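Local coordinates for protein glycoside hydrolase (Streptococcus pneumoniae serotype 4, PDB 6ORH) that probably releases alpha-L-fucose from host-derived glycans by hydrolysis, as a family 29 alpha-L-fucosidase, at residues A56-W59 and V60-L63; Y183-E186 and K187-E190; I201-T204 and E205-I209; L238-Q242 and H243-S247. The protein carries 2 engineered substitutions. All coordinates share one frame; numbering follows the deposited sequence.

Contact 1 of 4, residues A56-W59 and V60-L63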
loop_
_atom_site.group_PDB
_atom_site.type_symbol
_atom_site.label_atom_id
_atom_site.label_comp_id
_atom_site.label_asym_id
_atom_site.label_seq_id
_atom_site.Cartn_x
_atom_site.Cartn_y
_atom_site.Cartn_z
ATOM N N ALA A 56 32.023 -20.235 5.412
ATOM C CA ALA A 56 31.654 -18.823 5.385
ATOM C C ALA A 56 31.957 -18.182 4.030
ATOM O O ALA A 56 31.282 -17.212 3.644
ATOM C CB ALA A 56 32.357 -18.058 6.499
ATOM N N ARG A 57 32.982 -18.690 3.335
ATOM C CA ARG A 57 33.283 -18.146 2.016
ATOM C C ARG A 57 32.116 -18.410 1.054
ATOM O O ARG A 57 31.852 -17.566 0.194
ATOM C CB ARG A 57 34.633 -18.667 1.481
ATOM C CG ARG A 57 35.078 -17.963 0.201
ATOM C CD ARG A 57 36.387 -18.573 -0.311
ATOM N NE ARG A 57 36.889 -17.842 -1.480
ATOM C CZ ARG A 57 36.508 -18.026 -2.745
ATOM N NH1 ARG A 57 35.603 -18.938 -3.051
ATOM N NH2 ARG A 57 37.051 -17.292 -3.706
ATOM N N GLU A 58 31.440 -19.560 1.182
ATOM C CA GLU A 58 30.286 -19.841 0.333
ATOM C C GLU A 58 29.139 -18.888 0.660
ATOM O O GLU A 58 28.406 -18.505 -0.240
ATOM C CB GLU A 58 29.802 -21.289 0.466
ATOM C CG GLU A 58 30.708 -22.219 -0.329
ATOM C CD GLU A 58 30.655 -21.887 -1.807
ATOM O OE1 GLU A 58 29.624 -22.227 -2.435
ATOM O OE2 GLU A 58 31.628 -21.277 -2.331
ATOM N N TRP A 59 28.990 -18.506 1.945
ATOM C CA TRP A 59 27.940 -17.545 2.267
ATOM C C TRP A 59 28.239 -16.253 1.518
ATOM O O TRP A 59 27.373 -15.694 0.841
ATOM C CB TRP A 59 27.888 -17.235 3.766
ATOM C CG TRP A 59 27.698 -18.394 4.700
ATOM C CD1 TRP A 59 27.419 -19.705 4.404
ATOM C CD2 TRP A 59 27.788 -18.301 6.132
ATOM N NE1 TRP A 59 27.336 -20.425 5.575
ATOM C CE2 TRP A 59 27.558 -19.586 6.647
ATOM C CE3 TRP A 59 28.036 -17.241 7.035
ATOM C CZ2 TRP A 59 27.577 -19.842 8.021
ATOM C CZ3 TRP A 59 28.037 -17.495 8.391
ATOM C CH2 TRP A 59 27.834 -18.790 8.884
ATOM N N VAL A 60 29.489 -15.769 1.658
ATOM C CA VAL A 60 29.839 -14.501 1.040
ATOM C C VAL A 60 29.787 -14.591 -0.489
ATOM O O VAL A 60 29.267 -13.668 -1.130
ATOM C CB VAL A 60 31.212 -14.011 1.536
ATOM C CG1 VAL A 60 31.654 -12.753 0.776
ATOM C CG2 VAL A 60 31.199 -13.786 3.047
ATOM N N ARG A 61 30.323 -15.684 -1.073
ATOM C CA ARG A 61 30.367 -15.793 -2.535
ATOM C C ARG A 61 28.950 -15.710 -3.117
ATOM O O ARG A 61 28.704 -14.955 -4.059
ATOM C CB ARG A 61 31.049 -17.099 -2.968
ATOM C CG ARG A 61 31.115 -17.233 -4.491
ATOM C CD ARG A 61 31.732 -18.571 -4.905
ATOM N NE ARG A 61 30.888 -19.723 -4.600
ATOM C CZ ARG A 61 29.848 -20.134 -5.346
ATOM N NH1 ARG A 61 29.534 -19.495 -6.472
ATOM N NH2 ARG A 61 29.142 -21.179 -4.955
ATOM N N VAL A 62 28.018 -16.471 -2.552
ATOM C CA VAL A 62 26.661 -16.516 -3.075
ATOM C C VAL A 62 26.013 -15.144 -2.900
ATOM O O VAL A 62 25.388 -14.627 -3.823
ATOM C CB VAL A 62 25.825 -17.645 -2.454
ATOM C CG1 VAL A 62 24.335 -17.451 -2.723
ATOM C CG2 VAL A 62 26.270 -18.989 -3.044
ATOM N N LEU A 63 26.202 -14.534 -1.726
ATOM C CA LEU A 63 25.623 -13.197 -1.552
ATOM C C LEU A 63 26.208 -12.181 -2.539
ATOM O O LEU A 63 25.478 -11.350 -3.073
ATOM C CB LEU A 63 25.807 -12.752 -0.096
ATOM C CG LEU A 63 25.041 -13.578 0.933
ATOM C CD1 LEU A 63 25.448 -13.173 2.353
ATOM C CD2 LEU A 63 23.534 -13.450 0.714
#

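Contact 2 of 4, residues Y183-E186 and K187-E190. With EDO (1,2-ethanediol), chain F.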
loop_
_atom_site.group_PDB
_atom_site.type_symbol
_atom_site.label_atom_id
_atom_site.label_comp_id
_atom_site.label_asym_id
_atom_site.label_seq_id
_atom_site.Cartn_x
_atom_site.Cartn_y
_atom_site.Cartn_z
ATOM N N TYR A 183 20.506 1.161 28.853
ATOM C CA TYR A 183 21.764 1.091 28.121
ATOM C C TYR A 183 22.435 2.465 28.035
ATOM O O TYR A 183 21.770 3.482 27.882
ATOM C CB TYR A 183 21.498 0.564 26.703
ATOM C CG TYR A 183 20.802 -0.769 26.669
ATOM C CD1 TYR A 183 21.341 -1.858 27.343
ATOM C CD2 TYR A 183 19.599 -0.934 26.018
ATOM C CE1 TYR A 183 20.709 -3.087 27.319
ATOM C CE2 TYR A 183 18.951 -2.163 25.979
ATOM C CZ TYR A 183 19.519 -3.241 26.634
ATOM O OH TYR A 183 18.918 -4.457 26.602
ATOM N N GLU A 184 23.768 2.456 28.101
ATOM C CA GLU A 184 24.569 3.663 27.998
ATOM C C GLU A 184 24.792 3.976 26.517
ATOM O O GLU A 184 25.926 3.978 26.048
ATOM C CB GLU A 184 25.878 3.505 28.765
ATOM C CG GLU A 184 25.668 3.463 30.280
ATOM C CD GLU A 184 26.937 3.134 31.050
ATOM O OE1 GLU A 184 28.041 3.471 30.563
ATOM O OE2 GLU A 184 26.823 2.514 32.138
ATOM N N PHE A 185 23.703 4.318 25.809
ATOM C CA PHE A 185 23.753 4.449 24.353
ATOM C C PHE A 185 24.814 5.462 23.904
ATOM O O PHE A 185 25.597 5.181 22.996
ATOM C CB PHE A 185 22.372 4.857 23.841
ATOM C CG PHE A 185 21.367 3.740 23.787
ATOM C CD1 PHE A 185 21.556 2.673 22.921
ATOM C CD2 PHE A 185 20.185 3.799 24.521
ATOM C CE1 PHE A 185 20.609 1.659 22.823
ATOM C CE2 PHE A 185 19.231 2.794 24.413
ATOM C CZ PHE A 185 19.440 1.732 23.550
ATOM N N GLU A 186 24.857 6.637 24.531
ATOM C CA GLU A 186 25.791 7.666 24.076
ATOM C C GLU A 186 27.243 7.201 24.169
ATOM O O GLU A 186 28.049 7.479 23.282
ATOM C CB GLU A 186 25.533 9.008 24.765
ATOM C CG GLU A 186 24.246 9.639 24.286
ATOM C CD GLU A 186 24.075 9.883 22.785
ATOM O OE1 GLU A 186 25.097 10.087 22.048
ATOM O OE2 GLU A 186 22.913 9.876 22.342
ATOM N N LYS A 187 27.603 6.495 25.248
ATOM C CA LYS A 187 28.950 5.987 25.407
ATOM C C LYS A 187 29.231 4.944 24.329
ATOM O O LYS A 187 30.299 4.953 23.731
ATOM C CB LYS A 187 29.125 5.420 26.820
ATOM C CG LYS A 187 30.556 5.063 27.167
ATOM C CD LYS A 187 30.719 4.787 28.644
ATOM C CE LYS A 187 32.154 4.455 29.002
ATOM N NZ LYS A 187 32.224 4.020 30.415
ATOM N N TRP A 188 28.233 4.098 24.035
ATOM C CA TRP A 188 28.414 3.128 22.959
ATOM C C TRP A 188 28.642 3.829 21.623
ATOM O O TRP A 188 29.542 3.415 20.882
ATOM C CB TRP A 188 27.213 2.190 22.830
ATOM C CG TRP A 188 26.902 1.366 24.041
ATOM C CD1 TRP A 188 27.611 1.249 25.205
ATOM C CD2 TRP A 188 25.803 0.451 24.153
ATOM N NE1 TRP A 188 27.005 0.337 26.045
ATOM C CE2 TRP A 188 25.889 -0.154 25.428
ATOM C CE3 TRP A 188 24.758 0.100 23.288
ATOM C CZ2 TRP A 188 24.968 -1.123 25.850
ATOM C CZ3 TRP A 188 23.823 -0.817 23.716
ATOM C CH2 TRP A 188 23.965 -1.440 24.963
ATOM N N PHE A 189 27.848 4.866 21.337
ATOM C CA PHE A 189 27.928 5.530 20.036
ATOM C C PHE A 189 29.276 6.232 19.910
ATOM O O PHE A 189 29.869 6.261 18.818
ATOM C CB PHE A 189 26.764 6.509 19.838
ATOM C CG PHE A 189 25.375 5.919 19.923
ATOM C CD1 PHE A 189 25.150 4.551 19.721
ATOM C CD2 PHE A 189 24.290 6.744 20.234
ATOM C CE1 PHE A 189 23.854 4.039 19.768
ATOM C CE2 PHE A 189 23.003 6.230 20.315
ATOM C CZ PHE A 189 22.794 4.877 20.092
ATOM N N GLU A 190 29.764 6.784 21.030
ATOM C CA GLU A 190 31.063 7.445 21.036
ATOM C C GLU A 190 32.172 6.477 20.627
ATOM O O GLU A 190 33.014 6.819 19.788
ATOM C CB GLU A 190 31.346 8.028 22.421
ATOM C CG GLU A 190 30.642 9.341 22.682
ATOM C CD GLU A 190 30.795 9.825 24.119
ATOM O OE1 GLU A 190 31.499 9.157 24.894
ATOM O OE2 GLU A 190 30.195 10.849 24.464
HETATM C C1 EDO F . 23.559 10.024 17.684
HETATM O O1 EDO F . 22.841 10.266 18.884
HETATM C C2 EDO F . 24.992 10.360 17.824
HETATM O O2 EDO F . 25.502 10.296 19.160
HETATM O O HOH W 1 28.843 1.496 28.352
HETATM O O HOH W 2 29.974 4.040 32.226
#

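Contact 3 of 4, residues I201-T204 and E205-I209. With GAL (beta-D-galactopyranose), chain C.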
loop_
_atom_site.group_PDB
_atom_site.type_symbol
_atom_site.label_atom_id
_atom_site.label_comp_id
_atom_site.label_asym_id
_atom_site.label_seq_id
_atom_site.Cartn_x
_atom_site.Cartn_y
_atom_site.Cartn_z
ATOM N N ILE A 201 24.417 3.095 12.435
ATOM C CA ILE A 201 23.952 2.343 13.602
ATOM C C ILE A 201 22.433 2.185 13.532
ATOM O O ILE A 201 21.694 3.176 13.393
ATOM C CB ILE A 201 24.364 3.066 14.907
ATOM C CG1 ILE A 201 25.881 3.246 15.014
ATOM C CG2 ILE A 201 23.773 2.328 16.108
ATOM C CD1 ILE A 201 26.327 4.202 16.124
ATOM N N PHE A 202 21.975 0.926 13.597
ATOM C CA PHE A 202 20.559 0.608 13.778
ATOM C C PHE A 202 20.302 0.485 15.278
ATOM O O PHE A 202 20.990 -0.271 15.952
ATOM C CB PHE A 202 20.272 -0.747 13.108
ATOM C CG PHE A 202 18.846 -1.214 13.258
ATOM C CD1 PHE A 202 18.418 -1.773 14.455
ATOM C CD2 PHE A 202 17.950 -1.120 12.208
ATOM C CE1 PHE A 202 17.114 -2.224 14.592
ATOM C CE2 PHE A 202 16.637 -1.564 12.338
ATOM C CZ PHE A 202 16.214 -2.097 13.541
ATOM N N SER A 203 19.353 1.276 15.782
ATOM C CA SER A 203 18.971 1.215 17.197
ATOM C C SER A 203 17.558 1.765 17.340
ATOM O O SER A 203 16.973 2.269 16.389
ATOM C CB SER A 203 19.917 1.985 18.091
ATOM O OG SER A 203 19.658 3.391 17.971
ATOM N N THR A 204 17.032 1.697 18.572
ATOM C CA THR A 204 15.764 2.315 18.928
ATOM C C THR A 204 15.886 3.825 19.118
ATOM O O THR A 204 14.858 4.489 19.231
ATOM C CB THR A 204 15.197 1.663 20.200
ATOM O OG1 THR A 204 16.151 1.710 21.269
ATOM C CG2 THR A 204 14.726 0.248 19.939
ATOM N N GLU A 205 17.122 4.355 19.137
ATOM C CA GLU A 205 17.372 5.753 19.479
ATOM C C GLU A 205 17.648 6.545 18.194
ATOM O O GLU A 205 17.479 6.031 17.083
ATOM C CB GLU A 205 18.574 5.836 20.431
ATOM C CG GLU A 205 18.479 4.805 21.566
ATOM C CD GLU A 205 17.246 5.024 22.438
ATOM O OE1 GLU A 205 17.210 6.079 23.114
ATOM O OE2 GLU A 205 16.292 4.174 22.437
ATOM N N GLY A 206 18.031 7.816 18.344
ATOM C CA GLY A 206 18.092 8.638 17.137
ATOM C C GLY A 206 19.392 8.506 16.354
ATOM O O GLY A 206 20.114 9.505 16.158
ATOM N N THR A 207 19.653 7.274 15.881
ATOM C CA THR A 207 20.856 6.973 15.110
ATOM C C THR A 207 20.561 7.095 13.616
ATOM O O THR A 207 19.486 7.526 13.207
ATOM C CB THR A 207 21.410 5.607 15.533
ATOM O OG1 THR A 207 20.318 4.677 15.452
ATOM C CG2 THR A 207 21.953 5.628 16.945
ATOM N N SER A 208 21.536 6.707 12.780
ATOM C CA SER A 208 21.431 6.927 11.347
ATOM C C SER A 208 20.469 5.958 10.674
ATOM O O SER A 208 20.016 6.243 9.556
ATOM C CB SER A 208 22.806 6.895 10.708
ATOM O OG SER A 208 23.563 5.788 11.225
ATOM N N ILE A 209 20.192 4.803 11.309
ATOM C CA ILE A 209 19.232 3.825 10.803
ATOM C C ILE A 209 18.150 3.577 11.857
ATOM O O ILE A 209 18.480 3.406 13.018
ATOM C CB ILE A 209 19.927 2.510 10.412
ATOM C CG1 ILE A 209 21.109 2.765 9.459
ATOM C CG2 ILE A 209 18.904 1.533 9.792
ATOM C CD1 ILE A 209 21.809 1.507 8.975
HETATM C C1 GAL C . 11.721 -5.746 16.877
HETATM C C2 GAL C . 12.157 -4.662 17.886
HETATM C C3 GAL C . 12.809 -3.470 17.169
HETATM C C4 GAL C . 13.811 -3.914 16.098
HETATM C C5 GAL C . 13.113 -4.940 15.195
HETATM C C6 GAL C . 13.982 -5.457 14.073
HETATM O O2 GAL C . 10.999 -4.185 18.592
HETATM O O3 GAL C . 13.427 -2.582 18.142
HETATM O O4 GAL C . 14.994 -4.520 16.694
HETATM O O5 GAL C . 12.806 -6.093 16.017
HETATM O O6 GAL C . 13.159 -6.232 13.159
#

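Contact 4 of 4, residues L238-Q242 and H243-S247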
loop_
_atom_site.group_PDB
_atom_site.type_symbol
_atom_site.label_atom_id
_atom_site.label_comp_id
_atom_site.label_asym_id
_atom_site.label_seq_id
_atom_site.Cartn_x
_atom_site.Cartn_y
_atom_site.Cartn_z
ATOM N N LEU A 238 4.526 2.411 15.365
ATOM C CA LEU A 238 4.882 1.656 14.166
ATOM C C LEU A 238 4.674 2.512 12.910
ATOM O O LEU A 238 5.516 2.474 12.003
ATOM C CB LEU A 238 4.088 0.349 14.068
ATOM C CG LEU A 238 4.316 -0.650 15.204
ATOM C CD1 LEU A 238 3.407 -1.860 15.007
ATOM C CD2 LEU A 238 5.783 -1.060 15.292
ATOM N N ASN A 239 3.577 3.288 12.844
ATOM C CA ASN A 239 3.380 4.080 11.635
ATOM C C ASN A 239 4.394 5.235 11.538
ATOM O O ASN A 239 4.662 5.733 10.438
ATOM C CB ASN A 239 1.940 4.594 11.567
ATOM C CG ASN A 239 0.920 3.501 11.309
ATOM O OD1 ASN A 239 1.277 2.393 10.919
ATOM N ND2 ASN A 239 -0.355 3.830 11.445
ATOM N N TYR A 240 4.919 5.702 12.673
ATOM C CA TYR A 240 5.941 6.746 12.661
ATOM C C TYR A 240 7.220 6.182 12.038
ATOM O O TYR A 240 7.871 6.794 11.197
ATOM C CB TYR A 240 6.143 7.294 14.080
ATOM C CG TYR A 240 7.043 8.505 14.115
ATOM C CD1 TYR A 240 6.565 9.746 13.694
ATOM C CD2 TYR A 240 8.370 8.410 14.535
ATOM C CE1 TYR A 240 7.376 10.867 13.774
ATOM C CE2 TYR A 240 9.198 9.531 14.606
ATOM C CZ TYR A 240 8.683 10.762 14.215
ATOM O OH TYR A 240 9.509 11.856 14.243
ATOM N N LEU A 241 7.566 4.949 12.440
ATOM C CA LEU A 241 8.728 4.290 11.864
ATOM C C LEU A 241 8.529 4.035 10.371
ATOM O O LEU A 241 9.439 4.236 9.582
ATOM C CB LEU A 241 8.941 2.945 12.584
ATOM C CG LEU A 241 9.333 3.086 14.055
ATOM C CD1 LEU A 241 9.437 1.687 14.665
ATOM C CD2 LEU A 241 10.641 3.863 14.202
ATOM N N GLN A 242 7.326 3.631 9.985
ATOM C CA GLN A 242 7.055 3.107 8.645
ATOM C C GLN A 242 6.973 4.223 7.606
ATOM O O GLN A 242 7.237 3.982 6.423
ATOM C CB GLN A 242 5.758 2.304 8.746
ATOM C CG GLN A 242 5.164 1.819 7.433
ATOM C CD GLN A 242 3.945 0.959 7.730
ATOM O OE1 GLN A 242 4.076 -0.191 8.161
ATOM N NE2 GLN A 242 2.748 1.505 7.528
ATOM N N HIS A 243 6.587 5.434 8.048
ATOM C CA HIS A 243 6.386 6.543 7.117
ATOM C C HIS A 243 7.387 7.667 7.352
ATOM O O HIS A 243 7.461 8.595 6.539
ATOM C CB HIS A 243 4.972 7.136 7.251
ATOM C CG HIS A 243 3.909 6.169 6.884
ATOM N ND1 HIS A 243 3.562 5.917 5.559
ATOM C CD2 HIS A 243 3.084 5.392 7.645
ATOM C CE1 HIS A 243 2.597 5.015 5.494
ATOM N NE2 HIS A 243 2.300 4.655 6.771
ATOM N N GLY A 244 8.110 7.611 8.483
ATOM C CA GLY A 244 8.901 8.748 8.933
ATOM C C GLY A 244 8.039 9.980 9.226
ATOM O O GLY A 244 6.831 9.890 9.388
ATOM N N ASP A 245 8.720 11.129 9.272
ATOM C CA ASP A 245 8.133 12.354 9.798
ATOM C C ASP A 245 8.348 13.465 8.774
ATOM O O ASP A 245 9.500 13.826 8.491
ATOM C CB ASP A 245 8.843 12.713 11.088
ATOM C CG ASP A 245 8.212 13.856 11.885
ATOM O OD1 ASP A 245 7.425 14.642 11.294
ATOM O OD2 ASP A 245 8.530 13.939 13.098
ATOM N N PRO A 246 7.267 14.040 8.204
ATOM C CA PRO A 246 7.422 15.157 7.283
ATOM C C PRO A 246 8.196 16.318 7.880
ATOM O O PRO A 246 8.740 17.136 7.141
ATOM C CB PRO A 246 5.989 15.630 6.996
ATOM C CG PRO A 246 5.115 14.479 7.354
ATOM C CD PRO A 246 5.865 13.687 8.407
ATOM N N SER A 247 8.201 16.432 9.223
ATOM C CA SER A 247 8.936 17.483 9.893
ATOM C C SER A 247 10.096 16.899 10.690
ATOM O O SER A 247 10.529 17.470 11.682
ATOM C CB SER A 247 7.998 18.267 10.820
ATOM O OG SER A 247 6.962 18.899 10.066
#

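Contact 1 of 4, residues A56-W59 and V60-L63
Glu58 and Arg61, one helical turn apart, lie side by side and meet in a two-point salt bridge. Arg61 presents its NE edge: NE donates to Glu58 OE2 at 2.8 Å, nearly straight at 175°, while NH2 reaches Glu58 OE1 at 2.8 Å through that oxygen's syn lone pair. The carboxylate and guanidinium planes differ by only 26°, and each group limits the other's rotation. Both chains must bend to meet: Glu58 turns at chi2, and Arg61, extended as far as CD, folds at chi3 (69°). Val62 CG2 lies over one face of the guanidinium, toward its rim, and NH1 takes a second acid in Glu65, so acids precede and follow the arginine along helix 56-65. This is the i to i+3 pairing of an amphipathic helix on the outside of a TIM barrel. The backbone carries i to i+4 bonds, such as Arg61 N to Arg57 O at 2.7 Å. On the inward side, Ala56 CA sits 3.9 Å above one face of the Trp59 ring, whose NE1 is bonded to Gly302 O and which stacks on Phe304. Val60 packs on helix 105-116, Val62 on helix 306-322, and Leu63 reaches Ala25 of strand 23-27.

Contact 2 of 4, residues Y183-E186 and K187-E190
Tyr183, Phe185, Trp188 and Phe189 gather into an aromatic cluster over a helix's first turn. Its tight part begins where Tyr183 CD1 comes within 3.6 Å of Trp188 CH2, the two rings meeting obliquely with planes at 38°. Tyr183 CB also lies over the centre of the Phe185 ring. The side chains of Phe185 and Phe189 lie side by side, their near-parallel rings slid apart, and CB of Phe185 touches CZ of Phe189 at 3.8 Å. Phe185 O lies 3.1 Å above the plane of the Phe189 ring, toward its rim, and accepts the backbone N of Phe189 at 2.8 Å. Trp188 stacks on Tyr146 of helix 139-154.

The polar side is looser. Glu184 OE1 and Lys187 NZ stay 4.2 Å apart, and a water joins them, giving to the acid at 2.6 Å and accepting from the lysine. A second water donates to Glu184 OE1 and accepts a weak bond from Trp188 NE1. Glu186, bent at chi2, brings OE1 to the edge of the Phe189 ring; the same oxygen accepts a weak hydrogen bond from O2 of a 1,2-ethanediol. With Glu184 at the N-cap, this is the helix start in a beta-alpha-beta unit of the TIM barrel, between strands 167-169 and 200-202.

Contact 3 of 4, residues I201-T204 and E205-I209
Ser203 and Thr207 both hold their hydroxyls between the backbone N and the carbonyl carbon (chi1 76° and 52°), which brings the two oxygens to face each other across the turn that leaves barrel strand 200-202. This is the loop at the end of a TIM-barrel strand, closed by a single bridge between Phe202 and Ile209. Ser203 OG gives its proton to Thr207 OG1 at 2.9 Å and accepts from Glu205 N. Thr207 OG1 in turn donates to Ile201 O, also at 2.9 Å. That carbonyl is gripped twice, because Ile209 N reaches it at 3.0 Å from the opposite face of its plane. Ser208 OG accepts from Ile201 N at 3.1 Å, so both backbone polar atoms of Ile201 are tied to the loop, while an inverse gamma turn at Gly206 carries the chain round. Glu205 OE2 accepts from Thr204 OG1 at 2.7 Å through its anti lone pair, the carboxylate being folded back at chi2. Phe202 and Thr204 belong to the glycan pocket, Thr204 CG2 lying 3.6 Å from galactose O3, and Phe202 also stacks on Trp169. Ile209 CG2 meets the edge of the Phe202 ring at CD2, 3.7 Å away, whereas farther round that edge Phe202 CE1 lies 3.8 Å from galactose O4.

Contact 4 of 4, residues L238-Q242 and H243-S247
A helix terminus is the element at work here: helix 238-243 gives way at Gly244, the first residue to leave helical geometry, whose positive phi (62°) turns the chain out toward strand 250-259, and Tyr240 reaches over that exit to Asp245. The last backbone bonds are bent. His243 N meets Asn239 O at 3.1 Å from above the carbonyl plane, and Gly244 N to Tyr240 O, though 2.8 Å long, is weak. What ties the loop back to the helix through side chains is the hydroxyl of Tyr240, which donates to Asp245 OD2 at 2.6 Å. Because CG of Tyr240 stands trans to its own amide nitrogen (chi1 -172°), the ring reaches Asp245 and meets OD2 at its edge, near its plane. OD2 is met on its anti side, a little out of the carboxylate plane, and the carboxylate is turned 69° from the ring. Its other oxygen, OD1, accepts Ser247 N at 2.8 Å in an Asx turn, so one aspartate serves both the helix and the loop. Tyr240 OH has a further partner in Asn228 N. At the helix end, Gln242 CG lies over one face of the His243 ring, 4.3 Å from its centroid, in a CH-pi contact, while ND1 of His243 is bonded to Pro222 O. Leu241 packs inward on Trp211 of strand 209-211, and the His243 ring meets His411 of the second subunit beside the helix.

In the fold
Three of the four contacts gather near the sugar-binding side of the barrel, while contact 1 lies apart, its nearest atoms about 17 Å from those of contact 3. Contacts 2 and 3 are consecutive in the chain and touch: Phe189 CZ packs on Thr207 CG2 at 3.3 Å, and Phe185 CD2 on Glu205 CG at 3.6 Å. The aromatic cluster thus backs the loop that brings Phe202 and Thr204 to the glycan. Contact 4 stays about 7 Å from contact 3 at the nearest atoms, but the side chain of Leu241 comes about 6 Å from a bound fucose, and its helix faces the second subunit. Contacts 1 and 4 lie on opposite sides of the chain's centre, their own centres 35 Å apart.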